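Local atomic coordinates of charybdin (Charybdis maritima, PDB entry 2B7U), a protein that belongs to the ribosome-inactivating proteins, a family of mostly plant proteins built from a mixed beta-sheet packed against a set of helices. Residues Leu129-Asn134 and Ser157-Ser162; Met6-Thr11 and Gly57-Leu62; Leu111-Ser116 and Asp153-Leu158; Thr23-Ile28 and His177-Leu182; Leu14-Leu19 and Asn136-Ala141. One frame throughout, in Å; residues are numbered along the deposited sequence.

Contact 1: Leu129-Asn134 and Ser157-Ser162; sequences LDISYN and SLIVVS
Ile131, Tyr133, Ile159 and Val160 interlock where the loop before helix 135-147 packs on helix 151-170, a long helix in the middle of this ribosome-inactivating protein fold. The two methyl ends of Ile131 act as separate bumps. Ile131 CD1 touches Ile159 CD1 at 3.7 Å and also lies against Ile159 CG2. On the other branch, Ile131 CG2 meets Val160 CG2, again at 3.7 Å. The side chains of Ile131 and Ile159 cross at about a right angle. Val160 CG2 also lies against the loop backbone, 3.8 Å from Ser132 O. Tyr133 lies along the helix backbone at Ile159 and Val160. Its CG stands anti to the carbonyl carbon (chi1 -57°), and the ring runs back toward the helix. There it presents an edge, with Val160 CA near the ring plane and 3.9 Å from Tyr133 CE2. The ring is held from several sides. Phe178 meets it from helix 172-180, and the carbonyl carbon of Ile131 lies over the rim of one face. No hydrogen bond joins the two segments, and the fit is one of shape. The phenol OH makes a hydrogen bond with Ile128 O, while Tyr133 OH also rests 3.4 Å from the methyl Ile159 CG2.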
# COMPACT_ATOMS: atom_id res chain seq x y z
N LEU A 129 -3.91 4.39 -14.37
CA LEU A 129 -3.95 3.34 -15.37
C LEU A 129 -3.04 3.59 -16.57
O LEU A 129 -2.86 2.69 -17.39
CB LEU A 129 -5.39 3.10 -15.84
CG LEU A 129 -6.35 2.59 -14.75
CD1 LEU A 129 -7.74 2.36 -15.34
CD2 LEU A 129 -5.85 1.32 -14.06
N ASP A 130 -2.44 4.78 -16.68
CA ASP A 130 -1.60 5.14 -17.82
C ASP A 130 -0.13 5.16 -17.45
O ASP A 130 0.73 5.58 -18.24
CB ASP A 130 -2.04 6.49 -18.40
CG ASP A 130 -3.36 6.41 -19.17
OD1 ASP A 130 -3.70 5.32 -19.71
OD2 ASP A 130 -4.07 7.44 -19.25
N ILE A 131 0.17 4.73 -16.22
CA ILE A 131 1.52 4.68 -15.70
C ILE A 131 2.04 3.25 -15.77
O ILE A 131 1.29 2.30 -15.58
CB ILE A 131 1.52 5.20 -14.23
CG1 ILE A 131 1.23 6.70 -14.22
CG2 ILE A 131 2.84 4.89 -13.52
CD1 ILE A 131 0.98 7.28 -12.86
N SER A 132 3.34 3.10 -16.03
CA SER A 132 3.92 1.77 -16.15
C SER A 132 4.48 1.32 -14.82
O SER A 132 5.04 2.12 -14.08
CB SER A 132 5.04 1.75 -17.20
OG SER A 132 5.60 0.44 -17.27
N TYR A 133 4.32 0.02 -14.53
CA TYR A 133 4.70 -0.56 -13.24
C TYR A 133 5.62 -1.75 -13.38
O TYR A 133 5.41 -2.80 -12.77
CB TYR A 133 3.46 -0.98 -12.47
CG TYR A 133 2.49 0.14 -12.26
CD1 TYR A 133 1.27 0.18 -12.92
CD2 TYR A 133 2.78 1.16 -11.38
CE1 TYR A 133 0.39 1.22 -12.71
CE2 TYR A 133 1.90 2.19 -11.16
CZ TYR A 133 0.70 2.21 -11.83
OH TYR A 133 -0.16 3.25 -11.62
N ASN A 134 6.64 -1.62 -14.21
CA ASN A 134 7.62 -2.69 -14.35
C ASN A 134 8.91 -2.31 -13.61
O ASN A 134 8.98 -1.29 -12.92
CB ASN A 134 7.84 -3.04 -15.82
CG ASN A 134 8.41 -1.92 -16.63
OD1 ASN A 134 8.77 -0.86 -16.10
ND2 ASN A 134 8.53 -2.14 -17.94
N SER A 157 6.16 9.14 -9.28
CA SER A 157 7.01 8.17 -8.66
C SER A 157 6.37 7.56 -7.41
O SER A 157 6.53 6.36 -7.15
CB SER A 157 8.34 8.81 -8.32
OG SER A 157 8.99 9.25 -9.50
N LEU A 158 5.68 8.39 -6.62
CA LEU A 158 4.95 7.89 -5.45
C LEU A 158 3.79 6.96 -5.83
O LEU A 158 3.51 5.98 -5.11
CB LEU A 158 4.49 9.07 -4.58
CG LEU A 158 5.62 9.82 -3.85
CD1 LEU A 158 5.09 11.13 -3.19
CD2 LEU A 158 6.33 8.96 -2.78
N ILE A 159 3.16 7.21 -6.99
CA ILE A 159 2.15 6.29 -7.49
C ILE A 159 2.79 4.91 -7.77
O ILE A 159 2.25 3.88 -7.39
CB ILE A 159 1.47 6.81 -8.77
CG1 ILE A 159 0.66 8.05 -8.45
CG2 ILE A 159 0.59 5.74 -9.36
CD1 ILE A 159 0.24 8.85 -9.62
N VAL A 160 3.94 4.91 -8.43
CA VAL A 160 4.59 3.65 -8.73
C VAL A 160 4.95 2.90 -7.44
O VAL A 160 4.68 1.69 -7.31
CB VAL A 160 5.86 3.88 -9.62
CG1 VAL A 160 6.66 2.62 -9.73
CG2 VAL A 160 5.43 4.38 -10.99
N VAL A 161 5.53 3.59 -6.47
CA VAL A 161 5.86 2.94 -5.21
C VAL A 161 4.60 2.44 -4.48
O VAL A 161 4.53 1.30 -4.00
CB VAL A 161 6.67 3.87 -4.31
CG1 VAL A 161 6.78 3.29 -2.91
CG2 VAL A 161 8.04 4.15 -4.94
N SER A 162 3.57 3.28 -4.41
CA SER A 162 2.32 2.88 -3.76
C SER A 162 1.72 1.65 -4.42
O SER A 162 1.26 0.73 -3.72
CB SER A 162 1.33 4.03 -3.77
OG SER A 162 0.18 3.70 -2.99

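Contact 2: Met6-Thr11 and Gly57-Leu62; sequences MTVKFT and GFDLKL
Two neighbouring parallel strands of the six-stranded mixed sheet meet here, Met6-Thr11 at the sheet edge and Gly57-Leu62 beside it. Val8 bridges to Gly57 and Thr11 to Asp59, so the register slips by one residue and forms a beta bulge. Lys9 N gives a hydrogen bond of 2.8 Å to Gly57 O, with the donor tilted 30° from the carbonyl plane. After the bulge, Asp59 N reaches Phe10 O at 2.9 Å, nearly straight and in the carbonyl plane. The bond from Gly57 N to Thr7 O is weak. Gly57 sits close to the Met6 side chain, whose CE lies 3.9 Å from Gly57 CA. Phe10 and Phe58 run side by side in the same direction. Their planes are only 12° apart but the rings are slid, so they barely overlap. The Phe10 face is instead covered by a CH-pi contact: Phe58 CB stands over the centre of the Phe10 ring, 3.7 Å from its centroid. Leu35 of helix 21-35 packs on the side chains of both phenylalanines. Val8, Thr11 and Asp59 point to one face of the sheet. There a water bonds to Thr11 OG1 and donates to Asp59 OD2 at 2.6 Å. Asp59 OD1 forms a salt bridge with Arg72 of the next strand. This is a parallel strand pair with a beta bulge, at the edge of the mixed sheet of a ribosome-inactivating protein.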
# COMPACT_ATOMS: atom_id res chain seq x y z
N MET A 6 4.60 9.80 13.84
CA MET A 6 4.49 8.37 13.61
C MET A 6 5.82 7.71 13.95
O MET A 6 6.88 8.23 13.64
CB MET A 6 4.02 8.03 12.18
CG MET A 6 4.97 8.36 11.04
SD MET A 6 4.16 8.34 9.41
CE MET A 6 3.30 6.77 9.52
N THR A 7 5.75 6.59 14.65
CA THR A 7 6.99 5.91 15.01
C THR A 7 7.40 5.04 13.82
O THR A 7 6.64 4.91 12.84
CB THR A 7 6.87 5.17 16.40
OG1 THR A 7 5.53 4.70 16.61
CG2 THR A 7 7.20 6.12 17.53
N VAL A 8 8.62 4.52 13.83
CA VAL A 8 9.04 3.57 12.80
C VAL A 8 9.30 2.22 13.46
O VAL A 8 10.34 2.01 14.10
CB VAL A 8 10.27 4.06 12.03
CG1 VAL A 8 11.30 4.59 12.94
CG2 VAL A 8 10.84 2.96 11.13
N LYS A 9 8.34 1.32 13.33
CA LYS A 9 8.42 -0.01 13.93
C LYS A 9 9.55 -0.87 13.35
O LYS A 9 10.20 -1.62 14.10
CB LYS A 9 7.09 -0.77 13.77
CG LYS A 9 5.83 -0.15 14.46
CD LYS A 9 6.21 0.71 15.64
CE LYS A 9 5.08 0.93 16.64
NZ LYS A 9 5.63 1.20 18.03
N PHE A 10 9.80 -0.75 12.05
CA PHE A 10 10.84 -1.53 11.39
C PHE A 10 11.15 -0.90 10.04
O PHE A 10 10.40 -0.02 9.56
CB PHE A 10 10.41 -3.01 11.24
CG PHE A 10 9.23 -3.23 10.31
CD1 PHE A 10 9.42 -3.39 8.95
CD2 PHE A 10 7.93 -3.27 10.81
CE1 PHE A 10 8.36 -3.56 8.10
CE2 PHE A 10 6.87 -3.44 9.96
CZ PHE A 10 7.07 -3.61 8.61
N THR A 11 12.25 -1.35 9.46
CA THR A 11 12.70 -0.93 8.13
C THR A 11 12.95 -2.17 7.28
O THR A 11 13.56 -3.16 7.75
CB THR A 11 13.98 -0.06 8.20
OG1 THR A 11 13.73 1.12 8.99
CG2 THR A 11 14.45 0.36 6.80
N GLY A 57 4.23 3.41 12.07
CA GLY A 57 4.67 3.32 10.69
C GLY A 57 5.81 2.34 10.50
O GLY A 57 6.27 1.71 11.45
N PHE A 58 6.26 2.20 9.26
CA PHE A 58 7.47 1.47 8.94
C PHE A 58 8.15 2.19 7.78
O PHE A 58 7.52 2.99 7.09
CB PHE A 58 7.19 0.01 8.59
CG PHE A 58 6.43 -0.19 7.32
CD1 PHE A 58 7.09 -0.55 6.15
CD2 PHE A 58 5.05 -0.06 7.29
CE1 PHE A 58 6.37 -0.79 4.97
CE2 PHE A 58 4.33 -0.27 6.12
CZ PHE A 58 4.99 -0.63 4.96
N ASP A 59 9.43 1.91 7.58
CA ASP A 59 10.18 2.50 6.48
C ASP A 59 10.54 1.47 5.41
O ASP A 59 10.88 0.32 5.72
CB ASP A 59 11.45 3.12 7.01
CG ASP A 59 11.27 4.52 7.52
OD1 ASP A 59 10.15 5.09 7.45
OD2 ASP A 59 12.30 5.09 7.99
N LEU A 60 10.42 1.90 4.16
CA LEU A 60 10.74 1.08 2.99
C LEU A 60 11.88 1.78 2.26
O LEU A 60 11.70 2.84 1.70
CB LEU A 60 9.51 0.98 2.07
CG LEU A 60 9.72 0.38 0.69
CD1 LEU A 60 10.22 -1.06 0.77
CD2 LEU A 60 8.43 0.50 -0.16
N LYS A 61 13.06 1.17 2.31
CA LYS A 61 14.25 1.75 1.68
C LYS A 61 14.48 1.07 0.34
O LYS A 61 14.57 -0.16 0.26
CB LYS A 61 15.47 1.57 2.60
CG LYS A 61 16.72 2.32 2.16
CD LYS A 61 17.63 2.48 3.39
CE LYS A 61 19.01 2.94 3.08
NZ LYS A 61 19.87 2.82 4.31
N LEU A 62 14.53 1.87 -0.72
CA LEU A 62 14.67 1.36 -2.08
C LEU A 62 15.95 1.92 -2.67
O LEU A 62 16.16 3.12 -2.62
CB LEU A 62 13.49 1.78 -2.94
CG LEU A 62 12.11 1.33 -2.48
CD1 LEU A 62 11.04 1.92 -3.40
CD2 LEU A 62 12.01 -0.15 -2.40
O HOH W 1 14.46 3.67 8.49

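Contact 3: Leu111-Ser116 and Asp153-Leu158; sequences LEFGPS and DRARSL
The Phe113 ring is clamped on both faces, by Ala155 from the helix and by Leu111 from its own loop. Ala155 CB lies over the rim of one face, 4.0 Å from Phe113 CZ. Leu111 CB covers the opposite face, also toward the rim. At the edge, near the ring plane, Leu158 CD1 touches Phe113 CE1 at 3.8 Å. Phe113 CG sits between its backbone N and carbonyl carbon (chi1 51°), and this turns the ring toward the helix. Leu120 and Ala123 of helix 117-124 also touch the Phe113 side chain. Leu111 CD2 is 3.7 Å from Arg154 NH1, approaching the guanidinium obliquely, and Leu111 CD1 lies 4.3 Å from Leu158 CD1. The Arg154 chain is extended from CG to NE, and NE hydrogen-bonds to the backbone oxygen of Ser148. Within the helix, Ser157 OG bonds to Asp153 O at 2.7 Å. The backbone Ser157 N reaches the same oxygen from the other face of its plane, so two donors grip it. All five touching residues are buried. The contact is mainly apolar loop-on-helix packing, with one aromatic ring linking the loop after strand 109-110 to helix 151-170 of the ribosome-inactivating protein fold.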
# COMPACT_ATOMS: atom_id res chain seq x y z
N LEU A 111 4.07 18.37 1.08
CA LEU A 111 3.78 18.34 -0.35
C LEU A 111 2.40 18.93 -0.60
O LEU A 111 1.58 19.06 0.32
CB LEU A 111 3.80 16.89 -0.85
CG LEU A 111 5.15 16.20 -0.70
CD1 LEU A 111 5.01 14.69 -0.81
CD2 LEU A 111 6.12 16.74 -1.75
N GLU A 112 2.14 19.27 -1.86
CA GLU A 112 0.87 19.89 -2.26
C GLU A 112 -0.20 18.86 -2.57
O GLU A 112 -1.16 19.15 -3.27
CB GLU A 112 1.10 20.79 -3.48
CG GLU A 112 2.09 21.90 -3.20
CD GLU A 112 2.31 22.83 -4.39
OE1 GLU A 112 3.39 23.47 -4.45
OE2 GLU A 112 1.38 22.96 -5.23
N PHE A 113 -0.05 17.65 -2.05
CA PHE A 113 -1.01 16.59 -2.30
C PHE A 113 -1.00 15.57 -1.19
O PHE A 113 -0.04 15.46 -0.44
CB PHE A 113 -0.74 15.92 -3.67
CG PHE A 113 0.70 15.47 -3.88
CD1 PHE A 113 1.11 14.20 -3.50
CD2 PHE A 113 1.63 16.32 -4.46
CE1 PHE A 113 2.44 13.79 -3.71
CE2 PHE A 113 2.96 15.92 -4.66
CZ PHE A 113 3.35 14.65 -4.29
N GLY A 114 -2.12 14.88 -1.08
CA GLY A 114 -2.29 13.75 -0.18
C GLY A 114 -2.04 12.45 -0.90
O GLY A 114 -1.74 12.46 -2.09
N PRO A 115 -2.15 11.32 -0.18
CA PRO A 115 -1.89 9.98 -0.69
C PRO A 115 -3.00 9.35 -1.53
O PRO A 115 -2.80 8.27 -2.12
CB PRO A 115 -1.68 9.17 0.61
CG PRO A 115 -2.54 9.83 1.60
CD PRO A 115 -2.48 11.29 1.26
N SER A 116 -4.16 10.00 -1.65
CA SER A 116 -5.22 9.38 -2.43
C SER A 116 -4.81 9.42 -3.89
O SER A 116 -4.11 10.34 -4.32
CB SER A 116 -6.55 10.08 -2.23
OG SER A 116 -6.62 11.30 -2.93
N ASP A 153 7.02 14.73 -11.22
CA ASP A 153 7.97 13.62 -11.07
C ASP A 153 7.77 12.94 -9.72
O ASP A 153 7.79 11.70 -9.61
CB ASP A 153 9.41 14.11 -11.10
CG ASP A 153 9.92 14.51 -12.49
OD1 ASP A 153 9.29 14.20 -13.50
OD2 ASP A 153 11.01 15.14 -12.54
N ARG A 154 7.60 13.75 -8.67
CA ARG A 154 7.44 13.20 -7.32
C ARG A 154 6.16 12.40 -7.22
O ARG A 154 6.16 11.25 -6.74
CB ARG A 154 7.43 14.30 -6.27
CG ARG A 154 8.75 15.03 -6.13
CD ARG A 154 8.57 16.27 -5.26
NE ARG A 154 9.85 16.74 -4.72
CZ ARG A 154 9.99 17.70 -3.82
NH1 ARG A 154 8.97 18.42 -3.40
NH2 ARG A 154 11.21 17.96 -3.34
N ALA A 155 5.06 12.99 -7.68
CA ALA A 155 3.75 12.34 -7.57
C ALA A 155 3.70 11.06 -8.41
O ALA A 155 3.20 10.01 -7.96
CB ALA A 155 2.67 13.29 -7.98
N ARG A 156 4.25 11.10 -9.62
CA ARG A 156 4.23 9.92 -10.47
C ARG A 156 5.01 8.79 -9.82
O ARG A 156 4.59 7.62 -9.79
CB ARG A 156 4.83 10.21 -11.85
CG ARG A 156 4.69 9.02 -12.81
CD ARG A 156 5.37 9.32 -14.14
NE ARG A 156 4.93 8.40 -15.19
CZ ARG A 156 5.32 7.13 -15.29
NH1 ARG A 156 4.85 6.36 -16.29
NH2 ARG A 156 6.17 6.63 -14.40
N SER A 157 6.16 9.14 -9.28
CA SER A 157 7.01 8.17 -8.66
C SER A 157 6.37 7.56 -7.41
O SER A 157 6.53 6.36 -7.15
CB SER A 157 8.34 8.81 -8.32
OG SER A 157 8.99 9.25 -9.50
N LEU A 158 5.68 8.39 -6.62
CA LEU A 158 4.95 7.89 -5.45
C LEU A 158 3.79 6.96 -5.83
O LEU A 158 3.51 5.98 -5.11
CB LEU A 158 4.49 9.07 -4.58
CG LEU A 158 5.62 9.82 -3.85
CD1 LEU A 158 5.09 11.13 -3.19
CD2 LEU A 158 6.33 8.96 -2.78

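Contact 4: Thr23-Ile28 and His177-Leu182; sequences TYTDFI and HFAFNL
With chi1 at 169°, the Tyr24 ring swings away from its own backbone N and across to the other helix. Phe178 has CG anti to its carbonyl carbon (chi1 -69°); its CB faces Tyr24 while the ring leads away. The two side chains cross at a slant. Tyr24 OH lies 3.6 Å from Phe178 CB and at the edge of the Phe178 ring, near its plane. The phenol OH makes a hydrogen bond with Met164 O on helix 151-170. Along the flank of the Tyr24 ring, Ala179 CB comes in at the edge, 3.9 Å from Tyr24 CD2. One ring face is covered by Ile28 CG1 of the same helix, toward the rim. Leu182 CD2 closes the base of the side chain at 3.9 Å from Tyr24 CB. Thr25 OG1 stands 3.3 Å from Ala179 CB, while its hydrogen bond goes to Gly21 O one turn back. The small Ala179 is consistent with the close approach of the backbones, with Thr25 CA and Ala179 CA 6.3 Å apart. Asn181 ND2 hydrogen-bonds to His177 O at 2.9 Å. Asn181 ND2 also lies over the rim of one His177 ring face. No hydrogen bond joins the two segments. This is packing of helix 21-35 on the C-terminal end of helix 172-180 and the residues after it, in the ribosome-inactivating protein fold.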
# COMPACT_ATOMS: atom_id res chain seq x y z
N THR A 23 12.20 -12.71 -6.58
CA THR A 23 12.70 -11.98 -5.41
C THR A 23 11.76 -10.83 -4.97
O THR A 23 11.70 -10.49 -3.80
CB THR A 23 14.13 -11.49 -5.59
OG1 THR A 23 14.20 -10.61 -6.71
CG2 THR A 23 15.05 -12.69 -5.80
N TYR A 24 11.04 -10.26 -5.93
CA TYR A 24 9.99 -9.29 -5.62
C TYR A 24 8.88 -10.01 -4.83
O TYR A 24 8.45 -9.50 -3.80
CB TYR A 24 9.44 -8.73 -6.91
CG TYR A 24 8.16 -7.93 -6.77
CD1 TYR A 24 8.19 -6.61 -6.28
CD2 TYR A 24 6.96 -8.44 -7.16
CE1 TYR A 24 7.03 -5.87 -6.16
CE2 TYR A 24 5.78 -7.69 -7.05
CZ TYR A 24 5.83 -6.41 -6.58
OH TYR A 24 4.64 -5.75 -6.49
N THR A 25 8.43 -11.16 -5.31
CA THR A 25 7.40 -11.91 -4.60
C THR A 25 7.83 -12.24 -3.17
O THR A 25 7.05 -12.11 -2.21
CB THR A 25 7.03 -13.16 -5.38
OG1 THR A 25 6.44 -12.76 -6.63
CG2 THR A 25 6.06 -14.01 -4.59
N ASP A 26 9.07 -12.71 -3.02
CA ASP A 26 9.64 -13.01 -1.71
C ASP A 26 9.58 -11.77 -0.80
O ASP A 26 9.24 -11.85 0.37
CB ASP A 26 11.11 -13.46 -1.80
CG ASP A 26 11.34 -14.76 -2.59
OD1 ASP A 26 12.50 -14.96 -3.03
OD2 ASP A 26 10.41 -15.59 -2.75
N PHE A 27 9.95 -10.62 -1.35
CA PHE A 27 9.95 -9.40 -0.57
C PHE A 27 8.56 -9.03 -0.07
O PHE A 27 8.37 -8.68 1.09
CB PHE A 27 10.53 -8.26 -1.41
CG PHE A 27 10.68 -6.99 -0.64
CD1 PHE A 27 11.79 -6.75 0.15
CD2 PHE A 27 9.70 -6.01 -0.72
CE1 PHE A 27 11.91 -5.58 0.86
CE2 PHE A 27 9.83 -4.83 -0.03
CZ PHE A 27 10.94 -4.62 0.77
N ILE A 28 7.58 -9.13 -0.95
CA ILE A 28 6.21 -8.79 -0.57
C ILE A 28 5.68 -9.75 0.50
O ILE A 28 5.05 -9.33 1.47
CB ILE A 28 5.28 -8.75 -1.81
CG1 ILE A 28 5.68 -7.62 -2.78
CG2 ILE A 28 3.81 -8.60 -1.39
CD1 ILE A 28 5.62 -6.24 -2.23
N HIS A 177 0.50 -9.98 -10.58
CA HIS A 177 0.53 -9.28 -11.84
C HIS A 177 1.84 -8.56 -12.02
O HIS A 177 2.45 -8.58 -13.11
CB HIS A 177 -0.61 -8.27 -11.93
CG HIS A 177 -0.61 -7.49 -13.21
ND1 HIS A 177 -0.98 -8.04 -14.41
CD2 HIS A 177 -0.24 -6.22 -13.47
CE1 HIS A 177 -0.85 -7.13 -15.36
NE2 HIS A 177 -0.40 -6.02 -14.82
N PHE A 178 2.30 -7.89 -10.97
CA PHE A 178 3.53 -7.12 -11.07
C PHE A 178 4.74 -8.04 -11.13
O PHE A 178 5.72 -7.71 -11.81
CB PHE A 178 3.65 -6.10 -9.94
CG PHE A 178 2.66 -4.97 -10.02
CD1 PHE A 178 2.26 -4.44 -11.23
CD2 PHE A 178 2.16 -4.40 -8.85
CE1 PHE A 178 1.35 -3.37 -11.29
CE2 PHE A 178 1.29 -3.33 -8.92
CZ PHE A 178 0.89 -2.81 -10.13
N ALA A 179 4.67 -9.20 -10.49
CA ALA A 179 5.78 -10.16 -10.47
C ALA A 179 5.98 -10.77 -11.85
O ALA A 179 7.12 -10.89 -12.34
CB ALA A 179 5.53 -11.25 -9.43
N PHE A 180 4.87 -11.11 -12.49
CA PHE A 180 4.90 -11.89 -13.73
C PHE A 180 5.39 -11.03 -14.89
O PHE A 180 5.91 -11.55 -15.87
CB PHE A 180 3.50 -12.46 -14.04
CG PHE A 180 2.97 -13.45 -13.00
CD1 PHE A 180 3.76 -13.94 -11.96
CD2 PHE A 180 1.67 -13.93 -13.11
CE1 PHE A 180 3.25 -14.86 -11.05
CE2 PHE A 180 1.16 -14.86 -12.19
CZ PHE A 180 1.95 -15.31 -11.17
N ASN A 181 5.24 -9.71 -14.75
CA ASN A 181 5.51 -8.74 -15.82
C ASN A 181 6.73 -7.86 -15.53
O ASN A 181 7.08 -6.96 -16.31
CB ASN A 181 4.27 -7.87 -16.03
CG ASN A 181 3.13 -8.61 -16.73
OD1 ASN A 181 3.23 -8.94 -17.91
ND2 ASN A 181 2.06 -8.88 -16.00
N LEU A 182 7.42 -8.16 -14.43
CA LEU A 182 8.41 -7.26 -13.86
C LEU A 182 9.60 -6.97 -14.78
O LEU A 182 9.99 -5.83 -14.95
CB LEU A 182 8.91 -7.84 -12.54
CG LEU A 182 9.77 -6.95 -11.67
CD1 LEU A 182 8.98 -5.81 -11.06
CD2 LEU A 182 10.40 -7.81 -10.61

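Contact 5: Leu14-Leu19 and Asn136-Ala141; sequences LDIERL and NALQDA
A water bridges Leu14-Leu19 and Asn136-Ala141; the direct contacts between these segments are mainly apolar. The water donates to Glu17 O at 3.0 Å and to Gln139 OE1 at 2.7 Å. Ile16 CD1 presses on Leu138 CD2 at 3.6 Å, and the two side chains cross at about a right angle. The other branch, Ile16 CG2, lies 3.6 Å from Gln139 CG. The Gln139 chain runs extended beyond CG, past Ile16 in the opposite direction, and so brings OE1 to the water. Leu19 CD1 adds a looser touch on Leu138 CD2 at 4.1 Å. The loop is shaped by a type I turn from Ile16 to Leu19. An Asx turn overlaps its start, in which Glu17 N bonds to Asp15 OD1 at 2.9 Å from above the carboxylate plane. Lys135 NZ, from the start of the same helix, is a further polar link and hydrogen-bonds to Glu17 O and Leu19 O. The contact thus lies where strand 7-15 ends, with helix 135-147 on one flank, Phe165 of helix 151-170 touching Leu138, and Tyr24 of helix 21-35 beside Leu19.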
# COMPACT_ATOMS: atom_id res chain seq x y z
N LEU A 14 15.08 -2.98 -0.22
CA LEU A 14 15.15 -3.74 -1.46
C LEU A 14 16.03 -3.03 -2.48
O LEU A 14 15.85 -1.83 -2.72
CB LEU A 14 13.75 -3.95 -2.02
CG LEU A 14 13.63 -4.89 -3.23
CD1 LEU A 14 14.02 -6.31 -2.87
CD2 LEU A 14 12.23 -4.86 -3.78
N ASP A 15 16.98 -3.76 -3.07
CA ASP A 15 17.70 -3.22 -4.21
C ASP A 15 17.02 -3.64 -5.51
O ASP A 15 16.75 -4.81 -5.73
CB ASP A 15 19.16 -3.62 -4.26
CG ASP A 15 19.94 -2.79 -5.28
OD1 ASP A 15 19.94 -3.12 -6.49
OD2 ASP A 15 20.51 -1.73 -4.92
N ILE A 16 16.79 -2.66 -6.38
CA ILE A 16 16.00 -2.85 -7.59
C ILE A 16 16.82 -3.42 -8.76
O ILE A 16 16.23 -4.00 -9.66
CB ILE A 16 15.33 -1.50 -8.02
CG1 ILE A 16 14.66 -0.82 -6.83
CG2 ILE A 16 14.31 -1.71 -9.14
CD1 ILE A 16 13.65 -1.70 -6.14
N GLU A 17 18.14 -3.29 -8.74
CA GLU A 17 18.94 -3.64 -9.93
C GLU A 17 18.85 -5.11 -10.36
O GLU A 17 18.66 -5.39 -11.55
CB GLU A 17 20.41 -3.25 -9.72
CG GLU A 17 21.25 -3.44 -10.97
CD GLU A 17 22.71 -3.10 -10.75
OE1 GLU A 17 23.06 -2.64 -9.64
OE2 GLU A 17 23.50 -3.32 -11.69
N ARG A 18 18.97 -6.03 -9.40
CA ARG A 18 18.93 -7.48 -9.68
C ARG A 18 17.53 -8.08 -9.48
O ARG A 18 17.36 -9.31 -9.47
CB ARG A 18 20.00 -8.22 -8.84
CG ARG A 18 19.57 -8.97 -7.56
CD ARG A 18 18.70 -8.15 -6.62
NE ARG A 18 17.99 -8.97 -5.63
CZ ARG A 18 16.84 -8.62 -5.05
NH1 ARG A 18 16.24 -7.49 -5.38
NH2 ARG A 18 16.26 -9.42 -4.15
N LEU A 19 16.53 -7.22 -9.32
CA LEU A 19 15.18 -7.63 -8.94
C LEU A 19 14.59 -8.58 -9.99
O LEU A 19 14.64 -8.30 -11.19
CB LEU A 19 14.27 -6.39 -8.82
CG LEU A 19 13.39 -6.15 -7.59
CD1 LEU A 19 12.17 -5.33 -8.00
CD2 LEU A 19 12.99 -7.39 -6.89
N ASN A 136 11.80 -1.31 -14.82
CA ASN A 136 12.33 -0.05 -15.34
C ASN A 136 11.61 1.15 -14.72
O ASN A 136 12.25 2.14 -14.38
CB ASN A 136 12.25 -0.01 -16.87
CG ASN A 136 13.25 -0.96 -17.54
OD1 ASN A 136 12.97 -1.48 -18.62
ND2 ASN A 136 14.40 -1.18 -16.92
N ALA A 137 10.29 1.05 -14.52
CA ALA A 137 9.53 2.15 -13.91
C ALA A 137 9.90 2.34 -12.44
O ALA A 137 9.97 3.47 -11.94
CB ALA A 137 8.04 1.93 -14.07
N LEU A 138 10.14 1.24 -11.74
CA LEU A 138 10.55 1.32 -10.35
C LEU A 138 11.94 1.93 -10.23
O LEU A 138 12.20 2.71 -9.35
CB LEU A 138 10.47 -0.06 -9.71
CG LEU A 138 10.63 -0.14 -8.21
CD1 LEU A 138 9.69 0.82 -7.48
CD2 LEU A 138 10.45 -1.60 -7.80
N GLN A 139 12.84 1.59 -11.15
CA GLN A 139 14.15 2.17 -11.17
C GLN A 139 14.06 3.69 -11.35
O GLN A 139 14.70 4.46 -10.63
CB GLN A 139 14.98 1.54 -12.29
CG GLN A 139 15.41 0.11 -12.01
CD GLN A 139 16.07 -0.60 -13.21
OE1 GLN A 139 16.42 -1.77 -13.11
NE2 GLN A 139 16.22 0.11 -14.31
N ASP A 140 13.23 4.11 -12.30
CA ASP A 140 13.04 5.53 -12.54
C ASP A 140 12.43 6.24 -11.33
O ASP A 140 12.77 7.38 -11.01
CB ASP A 140 12.15 5.73 -13.77
CG ASP A 140 12.75 5.15 -15.03
OD1 ASP A 140 14.00 5.02 -15.11
OD2 ASP A 140 11.96 4.82 -15.95
N ALA A 141 11.50 5.57 -10.66
CA ALA A 141 10.88 6.15 -9.48
C ALA A 141 11.88 6.40 -8.38
O ALA A 141 11.84 7.46 -7.76
CB ALA A 141 9.79 5.24 -8.97
O HOH W 2 18.60 -3.24 -13.69

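Overall arrangement
From the N terminus, strand 7-15 starts contact 2 and, at its far end, contact 5. Helix 21-35 then starts contact 4. Strand 56-64 closes contact 2, a loop of about 45 residues that crosses contacts 4 and 5. Contact 3 opens at 111-116 and contact 1 at 129-134. Helix 135-147 closes contact 5, which crosses contacts 1, 3 and 4. Helix 151-170 closes contacts 3 and 1 in turn on overlapping residues. Helix 172-180 closes contact 4, the longest loop, which encloses both. Leu60 and Leu62 of the sheet touch Val161, and Leu60 touches Phe27. Together the contacts tie the sheet edge, helix 21-35, the three later helices and the loops at 111-116 and 129-134 into one body.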